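Local coordinates for protein acetyltransferase (PDB 1Y9W) that probably transfers an acyl group, most likely acetyl from acetyl-CoA, to an acceptor that is not identified, at residues V33-E38 with K95-I100; L64-L69 with H86-I91; G122-H127 with Q133-K138. One frame throughout, in Å; residues are numbered along the deposited sequence.

Contact 1. Residues V33-E38 with K95-I100; sequences VKQPME and KGCRLI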
# COMPACT_ATOMS: atom_id res chain seq x y z
N VAL A 33 -16.56 7.31 9.28
CA VAL A 33 -15.18 7.08 8.85
C VAL A 33 -14.99 7.28 7.35
O VAL A 33 -13.87 7.21 6.84
CB VAL A 33 -14.70 5.63 9.20
CG1 VAL A 33 -14.79 5.40 10.70
CG2 VAL A 33 -15.55 4.60 8.47
N LYS A 34 -16.09 7.53 6.65
CA LYS A 34 -16.05 7.70 5.20
C LYS A 34 -15.59 9.07 4.67
O LYS A 34 -16.33 9.78 3.98
CB LYS A 34 -17.40 7.32 4.59
CG LYS A 34 -17.75 5.84 4.82
CD LYS A 34 -19.07 5.44 4.19
CE LYS A 34 -19.43 4.02 4.58
NZ LYS A 34 -20.71 3.57 3.99
N GLN A 35 -14.35 9.42 5.01
CA GLN A 35 -13.76 10.66 4.53
C GLN A 35 -13.62 10.47 3.02
O GLN A 35 -13.08 9.47 2.57
CB GLN A 35 -12.37 10.87 5.13
CG GLN A 35 -11.56 11.96 4.46
CD GLN A 35 -10.11 12.02 4.95
OE1 GLN A 35 -9.48 10.99 5.16
NE2 GLN A 35 -9.59 13.23 5.11
N PRO A 36 -14.14 11.42 2.22
CA PRO A 36 -14.01 11.26 0.77
C PRO A 36 -12.53 11.17 0.37
O PRO A 36 -11.73 12.04 0.74
CB PRO A 36 -14.72 12.50 0.22
CG PRO A 36 -14.57 13.50 1.34
CD PRO A 36 -14.83 12.67 2.56
N MET A 37 -12.16 10.13 -0.37
CA MET A 37 -10.76 9.95 -0.75
C MET A 37 -10.19 11.17 -1.45
O MET A 37 -10.87 11.83 -2.24
CB MET A 37 -10.58 8.72 -1.64
CG MET A 37 -9.10 8.37 -1.84
SD MET A 37 -8.82 6.80 -2.67
CE MET A 37 -8.52 7.40 -4.36
N GLU A 38 -8.93 11.46 -1.16
CA GLU A 38 -8.29 12.61 -1.74
C GLU A 38 -6.77 12.49 -1.74
O GLU A 38 -6.17 12.07 -0.75
CB GLU A 38 -8.70 13.86 -0.98
CG GLU A 38 -8.02 15.12 -1.46
CD GLU A 38 -8.37 16.33 -0.62
OE1 GLU A 38 -7.78 17.41 -0.86
OE2 GLU A 38 -9.23 16.22 0.28
N LYS A 95 -7.70 18.64 7.74
CA LYS A 95 -8.81 17.96 7.08
C LYS A 95 -9.46 16.90 7.95
O LYS A 95 -10.27 16.10 7.48
CB LYS A 95 -8.33 17.33 5.77
CG LYS A 95 -7.72 18.34 4.84
CD LYS A 95 -8.00 17.98 3.41
CE LYS A 95 -7.68 19.14 2.51
NZ LYS A 95 -8.09 18.84 1.12
N GLY A 96 -9.10 16.88 9.23
CA GLY A 96 -9.68 15.92 10.15
C GLY A 96 -8.97 14.58 10.25
O GLY A 96 -9.54 13.61 10.77
N CYS A 97 -7.73 14.50 9.76
CA CYS A 97 -6.96 13.26 9.85
C CYS A 97 -6.49 13.10 11.29
O CYS A 97 -6.00 14.04 11.92
CB CYS A 97 -5.78 13.27 8.89
SG CYS A 97 -6.29 13.17 7.17
N ARG A 98 -6.64 11.88 11.79
CA ARG A 98 -6.29 11.57 13.16
C ARG A 98 -5.00 10.76 13.20
O ARG A 98 -4.36 10.63 14.25
CB ARG A 98 -7.43 10.75 13.78
CG ARG A 98 -8.76 10.88 13.03
CD ARG A 98 -9.65 9.68 13.29
NE ARG A 98 -8.95 8.45 12.94
CZ ARG A 98 -9.16 7.27 13.51
NH1 ARG A 98 -10.06 7.12 14.48
NH2 ARG A 98 -8.44 6.22 13.12
N LEU A 99 -4.61 10.24 12.05
CA LEU A 99 -3.44 9.39 11.96
C LEU A 99 -2.69 9.54 10.65
O LEU A 99 -3.28 9.93 9.63
CB LEU A 99 -3.91 7.94 12.13
CG LEU A 99 -3.05 6.76 11.67
CD1 LEU A 99 -1.94 6.49 12.68
CD2 LEU A 99 -3.94 5.54 11.54
N ILE A 100 -1.40 9.23 10.68
CA ILE A 100 -0.56 9.27 9.49
C ILE A 100 0.19 7.94 9.42
O ILE A 100 0.79 7.52 10.41
CB ILE A 100 0.49 10.40 9.54
CG1 ILE A 100 -0.20 11.74 9.76
CG2 ILE A 100 1.27 10.42 8.22
CD1 ILE A 100 0.76 12.91 9.82
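Gln35 and Lys95 meet across well-separated backbones: the nearest CA atoms, those of Gln35 and Gly96, lie 8.7 Å apart, where the loop leading into strand 38-45 passes the turn joining helix 80-94 to strand 99-105. Side chains meet at two points. Lys95, bent at chi2 (-147°), brings its ammonium group to the end of the extended Glu38; the two chains cross at about a right angle. Their salt bridge runs from Lys95 NZ to Glu38 OE1 at 2.5 Å, so short that the exact length is doubtful, and Glu38 OE2 is 3.0 Å from Lys95 NZ. The second meeting is looser. Gln35 sends its amide nitrogen NE2 to 3.8 Å from Lys95 O and 3.9 Å from Cys97 SG, van der Waals neighbours rather than bonded partners. Met59 of strand 51-60 touches all four of these side chains. Behind Lys95, Gly96 at positive phi is the C-prime residue of the Schellman motif that ends the helix. Beside the buried Gln35, the ion pair thus ties the start of strand 38-45 to the end of helix 80-94 at the more exposed edge, where solvent would probably weaken it.

Contact 2. Residues L64-L69 with H86-I91; sequences LHIDFL and HEIEGI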
# COMPACT_ATOMS: atom_id res chain seq x y z
N LEU A 64 -3.88 10.02 6.80
CA LEU A 64 -2.99 10.35 5.70
C LEU A 64 -1.92 9.28 5.54
O LEU A 64 -1.23 8.93 6.50
CB LEU A 64 -2.31 11.69 5.94
CG LEU A 64 -1.13 11.95 4.98
CD1 LEU A 64 -1.65 12.08 3.56
CD2 LEU A 64 -0.38 13.21 5.39
N HIS A 65 -1.79 8.73 4.34
CA HIS A 65 -0.73 7.76 4.11
C HIS A 65 0.24 8.47 3.19
O HIS A 65 -0.15 8.91 2.10
CB HIS A 65 -1.24 6.49 3.43
CG HIS A 65 -0.15 5.51 3.12
ND1 HIS A 65 0.63 5.60 1.99
CD2 HIS A 65 0.35 4.48 3.84
CE1 HIS A 65 1.57 4.67 2.03
NE2 HIS A 65 1.42 3.97 3.14
N ILE A 66 1.48 8.61 3.63
CA ILE A 66 2.48 9.27 2.81
C ILE A 66 3.07 8.24 1.85
O ILE A 66 3.70 7.27 2.26
CB ILE A 66 3.60 9.89 3.67
CG1 ILE A 66 2.99 10.96 4.58
CG2 ILE A 66 4.66 10.51 2.76
CD1 ILE A 66 3.99 11.61 5.49
N ASP A 67 2.84 8.47 0.56
CA ASP A 67 3.29 7.57 -0.50
C ASP A 67 4.73 7.77 -0.92
O ASP A 67 5.49 6.81 -1.06
CB ASP A 67 2.39 7.73 -1.72
CG ASP A 67 0.92 7.51 -1.39
OD1 ASP A 67 0.61 6.49 -0.74
OD2 ASP A 67 0.09 8.35 -1.78
N PHE A 68 5.10 9.02 -1.16
CA PHE A 68 6.46 9.32 -1.57
C PHE A 68 6.95 10.66 -1.04
O PHE A 68 6.20 11.65 -0.99
CB PHE A 68 6.55 9.33 -3.10
CG PHE A 68 6.18 8.03 -3.73
CD1 PHE A 68 7.12 7.02 -3.85
CD2 PHE A 68 4.89 7.81 -4.17
CE1 PHE A 68 6.78 5.80 -4.40
CE2 PHE A 68 4.53 6.59 -4.73
CZ PHE A 68 5.49 5.58 -4.85
N LEU A 69 8.21 10.69 -0.65
CA LEU A 69 8.84 11.91 -0.17
C LEU A 69 10.23 11.93 -0.77
O LEU A 69 11.03 11.01 -0.56
CB LEU A 69 8.91 11.93 1.35
CG LEU A 69 9.36 13.28 1.91
CD1 LEU A 69 8.88 13.42 3.33
CD2 LEU A 69 10.86 13.40 1.82
N HIS A 86 6.41 18.26 7.78
CA HIS A 86 5.68 19.08 8.73
C HIS A 86 4.47 19.72 8.05
O HIS A 86 3.36 19.75 8.60
CB HIS A 86 6.58 20.16 9.30
CG HIS A 86 5.86 21.15 10.17
ND1 HIS A 86 5.34 20.82 11.40
CD2 HIS A 86 5.52 22.45 9.95
CE1 HIS A 86 4.71 21.87 11.90
NE2 HIS A 86 4.80 22.87 11.04
N GLU A 87 4.69 20.23 6.85
CA GLU A 87 3.65 20.90 6.09
C GLU A 87 2.51 19.99 5.68
O GLU A 87 1.34 20.38 5.73
CB GLU A 87 4.25 21.53 4.84
CG GLU A 87 3.34 22.58 4.22
CD GLU A 87 3.83 23.99 4.50
OE1 GLU A 87 4.20 24.29 5.66
OE2 GLU A 87 3.83 24.82 3.55
N ILE A 88 2.82 18.77 5.25
CA ILE A 88 1.72 17.92 4.83
C ILE A 88 0.97 17.36 6.03
O ILE A 88 -0.20 17.03 5.92
CB ILE A 88 2.19 16.80 3.88
CG1 ILE A 88 0.99 16.31 3.05
CG2 ILE A 88 2.85 15.68 4.68
CD1 ILE A 88 1.32 15.32 1.95
N GLU A 89 1.63 17.27 7.18
CA GLU A 89 0.94 16.77 8.38
C GLU A 89 -0.13 17.80 8.76
O GLU A 89 -1.26 17.44 9.10
CB GLU A 89 1.92 16.59 9.54
CG GLU A 89 3.14 15.78 9.19
CD GLU A 89 3.99 15.42 10.39
OE1 GLU A 89 4.16 16.29 11.28
OE2 GLU A 89 4.49 14.28 10.44
N GLY A 90 0.25 19.07 8.70
CA GLY A 90 -0.68 20.13 9.02
C GLY A 90 -1.92 20.07 8.14
O GLY A 90 -3.04 20.23 8.62
N ILE A 91 -1.72 19.82 6.86
CA ILE A 91 -2.84 19.73 5.94
C ILE A 91 -3.73 18.57 6.35
O ILE A 91 -4.96 18.66 6.28
CB ILE A 91 -2.36 19.49 4.49
CG1 ILE A 91 -1.43 20.61 4.04
CG2 ILE A 91 -3.56 19.41 3.56
CD1 ILE A 91 -0.86 20.42 2.65
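Leu64 and Ile88 make the closest approach between residues 64-69 of the strand and 86-91 of the helix. The methyl CD2 of Leu64 lies 4.1 Å from Ile88 CG1 and reaches the helix backbone as well, 3.9 Å from Ile88 O. Ile88 holds CG1 anti to its backbone N (chi1 -158°), which sets its CG2 methyl between N and the carbonyl carbon; this methyl is 4.1 Å from Leu64 CD2 and 4.3 Å from Ile66 CD1. One isoleucine therefore touches two strand residues, with the Leu64 side chain crossing it at about a right angle.

Further out, Val40 of strand 38-45 packs on both Leu64 and Ile88, Ala92 lies against Leu64, and Leu85 against Ile66. The backbones of Leu64 and Ile66 are hydrogen-bonded to Leu101 of strand 99-105, which fixes their direction toward the helix. His65 points away from the helix, and its ND1 donates to Asp67 OD1 at 2.9 Å, reaching the oxygen from above the carboxylate plane. Asp67 and Phe68 together face Thr56 in a classic beta bulge, as is common in the corresponding strand of GNAT enzymes, where it lies by the acetyl-CoA site.

No hydrogen bond spans the two segments: strand and helix of this beta-alpha-beta unit are held here by dispersion and the burial of branched side chains, while the His65-Asp67 pair takes no part in this apolar contact.

Contact 3. Residues G122-H127 with Q133-K138; sequences GVVEDH and QHFFEK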
# COMPACT_ATOMS: atom_id res chain seq x y z
N GLY A 122 5.84 -1.98 12.92
CA GLY A 122 6.07 -3.28 12.32
C GLY A 122 7.30 -3.27 11.43
O GLY A 122 7.74 -2.21 11.00
N VAL A 123 7.84 -4.44 11.16
CA VAL A 123 9.02 -4.54 10.31
C VAL A 123 9.03 -5.87 9.57
O VAL A 123 8.74 -6.91 10.16
CB VAL A 123 10.33 -4.41 11.13
CG1 VAL A 123 10.35 -5.45 12.25
CG2 VAL A 123 11.54 -4.59 10.23
N VAL A 124 9.31 -5.81 8.27
CA VAL A 124 9.43 -7.02 7.48
C VAL A 124 10.93 -7.14 7.27
O VAL A 124 11.53 -6.37 6.54
CB VAL A 124 8.71 -6.89 6.11
CG1 VAL A 124 8.92 -8.17 5.28
CG2 VAL A 124 7.23 -6.65 6.33
N GLU A 125 11.53 -8.10 7.96
CA GLU A 125 12.97 -8.34 7.88
C GLU A 125 13.36 -8.99 6.55
O GLU A 125 12.59 -9.73 5.96
CB GLU A 125 13.39 -9.24 9.04
CG GLU A 125 13.04 -8.67 10.40
CD GLU A 125 13.99 -7.57 10.85
OE1 GLU A 125 14.83 -7.12 10.03
OE2 GLU A 125 13.89 -7.16 12.03
N ASP A 126 14.57 -8.71 6.09
CA ASP A 126 15.08 -9.27 4.83
C ASP A 126 14.11 -9.19 3.65
O ASP A 126 13.71 -10.22 3.08
CB ASP A 126 15.49 -10.73 5.04
CG ASP A 126 16.65 -11.12 4.16
OD1 ASP A 126 17.13 -10.26 3.39
OD2 ASP A 126 17.10 -12.29 4.24
N HIS A 127 13.74 -7.97 3.28
CA HIS A 127 12.86 -7.74 2.15
C HIS A 127 13.01 -6.30 1.70
O HIS A 127 12.80 -5.38 2.49
CB HIS A 127 11.40 -7.97 2.50
CG HIS A 127 10.46 -7.51 1.43
ND1 HIS A 127 9.49 -6.56 1.64
CD2 HIS A 127 10.38 -7.83 0.11
CE1 HIS A 127 8.85 -6.31 0.51
NE2 HIS A 127 9.37 -7.06 -0.43
N GLN A 133 11.98 -3.53 5.57
CA GLN A 133 10.95 -2.52 5.38
C GLN A 133 10.35 -2.17 6.74
O GLN A 133 9.89 -3.05 7.47
CB GLN A 133 9.88 -3.05 4.42
CG GLN A 133 8.75 -2.08 4.16
CD GLN A 133 7.77 -2.59 3.11
OE1 GLN A 133 7.65 -3.79 2.87
NE2 GLN A 133 7.04 -1.67 2.50
N HIS A 134 10.36 -0.88 7.07
CA HIS A 134 9.83 -0.43 8.35
C HIS A 134 8.54 0.37 8.23
O HIS A 134 8.46 1.33 7.47
CB HIS A 134 10.90 0.38 9.06
CG HIS A 134 12.20 -0.35 9.15
ND1 HIS A 134 13.10 -0.41 8.10
CD2 HIS A 134 12.72 -1.14 10.13
CE1 HIS A 134 14.10 -1.20 8.43
NE2 HIS A 134 13.90 -1.65 9.65
N PHE A 135 7.54 -0.05 8.99
CA PHE A 135 6.22 0.57 8.98
C PHE A 135 6.04 1.51 10.16
O PHE A 135 6.15 1.12 11.32
CB PHE A 135 5.16 -0.53 8.97
CG PHE A 135 5.20 -1.36 7.72
CD1 PHE A 135 4.23 -1.19 6.73
CD2 PHE A 135 6.25 -2.25 7.48
CE1 PHE A 135 4.30 -1.90 5.52
CE2 PHE A 135 6.34 -2.96 6.28
CZ PHE A 135 5.37 -2.79 5.30
N PHE A 136 5.76 2.77 9.83
CA PHE A 136 5.60 3.82 10.83
C PHE A 136 4.19 4.39 10.96
O PHE A 136 3.36 4.28 10.06
CB PHE A 136 6.55 4.99 10.54
CG PHE A 136 8.01 4.66 10.69
CD1 PHE A 136 8.74 4.16 9.61
CD2 PHE A 136 8.66 4.85 11.90
CE1 PHE A 136 10.11 3.86 9.74
CE2 PHE A 136 10.02 4.56 12.05
CZ PHE A 136 10.75 4.06 10.97
N GLU A 137 3.94 5.01 12.10
CA GLU A 137 2.67 5.65 12.38
C GLU A 137 2.92 6.82 13.32
O GLU A 137 3.89 6.85 14.07
CB GLU A 137 1.68 4.69 13.05
CG GLU A 137 2.01 4.35 14.50
CD GLU A 137 0.77 4.15 15.35
OE1 GLU A 137 -0.19 3.52 14.85
OE2 GLU A 137 0.75 4.60 16.51
N LYS A 138 2.02 7.79 13.24
CA LYS A 138 2.06 8.97 14.07
C LYS A 138 0.60 9.35 14.27
O LYS A 138 -0.14 9.52 13.29
CB LYS A 138 2.81 10.12 13.41
CG LYS A 138 2.65 11.43 14.17
CD LYS A 138 3.34 12.59 13.50
CE LYS A 138 4.82 12.61 13.81
NZ LYS A 138 5.44 13.87 13.29
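Gln133 and Val124 open the pairing of two antiparallel strands, exchanging two backbone hydrogen bonds: Gln133 N to Val124 O at 3.0 Å, and Val124 N to Gln133 O at 2.9 Å. The extended Gln133 side chain runs alongside His127, pointing the same way. Its OE1 lies 3.5 Å from His127 ND1, in plane at the ring edge, although the amide and ring planes are 48° apart; the other end of the amide, NE2, is hydrogen-bonded to Asp103, which helps fix its rotation.

His134 forms a non-hydrogen-bonded pair with Val123 on the other face. With CG anti to the carbonyl carbon (chi1 -52°), the ring lies beside Val123, and its CD2 is 3.6 Å from Val123 CG2, an oblique approach.

Phe135 returns to the face of Gln133. Its N bonds to Gly122 O at 3.0 Å, whereas the return bond from Gly122 N to Phe135 O is weak at 3.5 Å. The ring turns its edge to Gly122 O and places CE2 3.8 Å from Val124 CG2; Tyr121 of the second subunit meets both this ring and Val124. Beyond, Phe136 and Lys138 pair through their backbones with Leu102 and Ile100 of strand 99-105.

This is the C-terminal beta hairpin of the GNAT fold, in which the last strand inserts between strand 99-105 and strand 119-124, the latter outermost in this chain's sheet.

All three contacts reach one mixed sheet. Contact 2 is nested along the chain inside the loop closed by contact 1, their centres about 12 Å apart; contact 3 follows both, its centre about 23 Å from that of contact 1 and 18 Å from that of contact 2. Strand 99-105 links them: Leu99 O probably accepts a hydrogen bond from Leu64 N (2.9 Å), and Ile100 N probably donates to Lys138 O (2.9 Å). Helix 80-94 adds a direct tie, a salt bridge between Glu89 OE2 and Lys138 NZ at 3.0 Å. The central beta-alpha-beta unit is thereby joined to the C-terminal hairpin, and all three contacts also touch the second subunit, so this sheet lies close to the interface of the two-chain assembly.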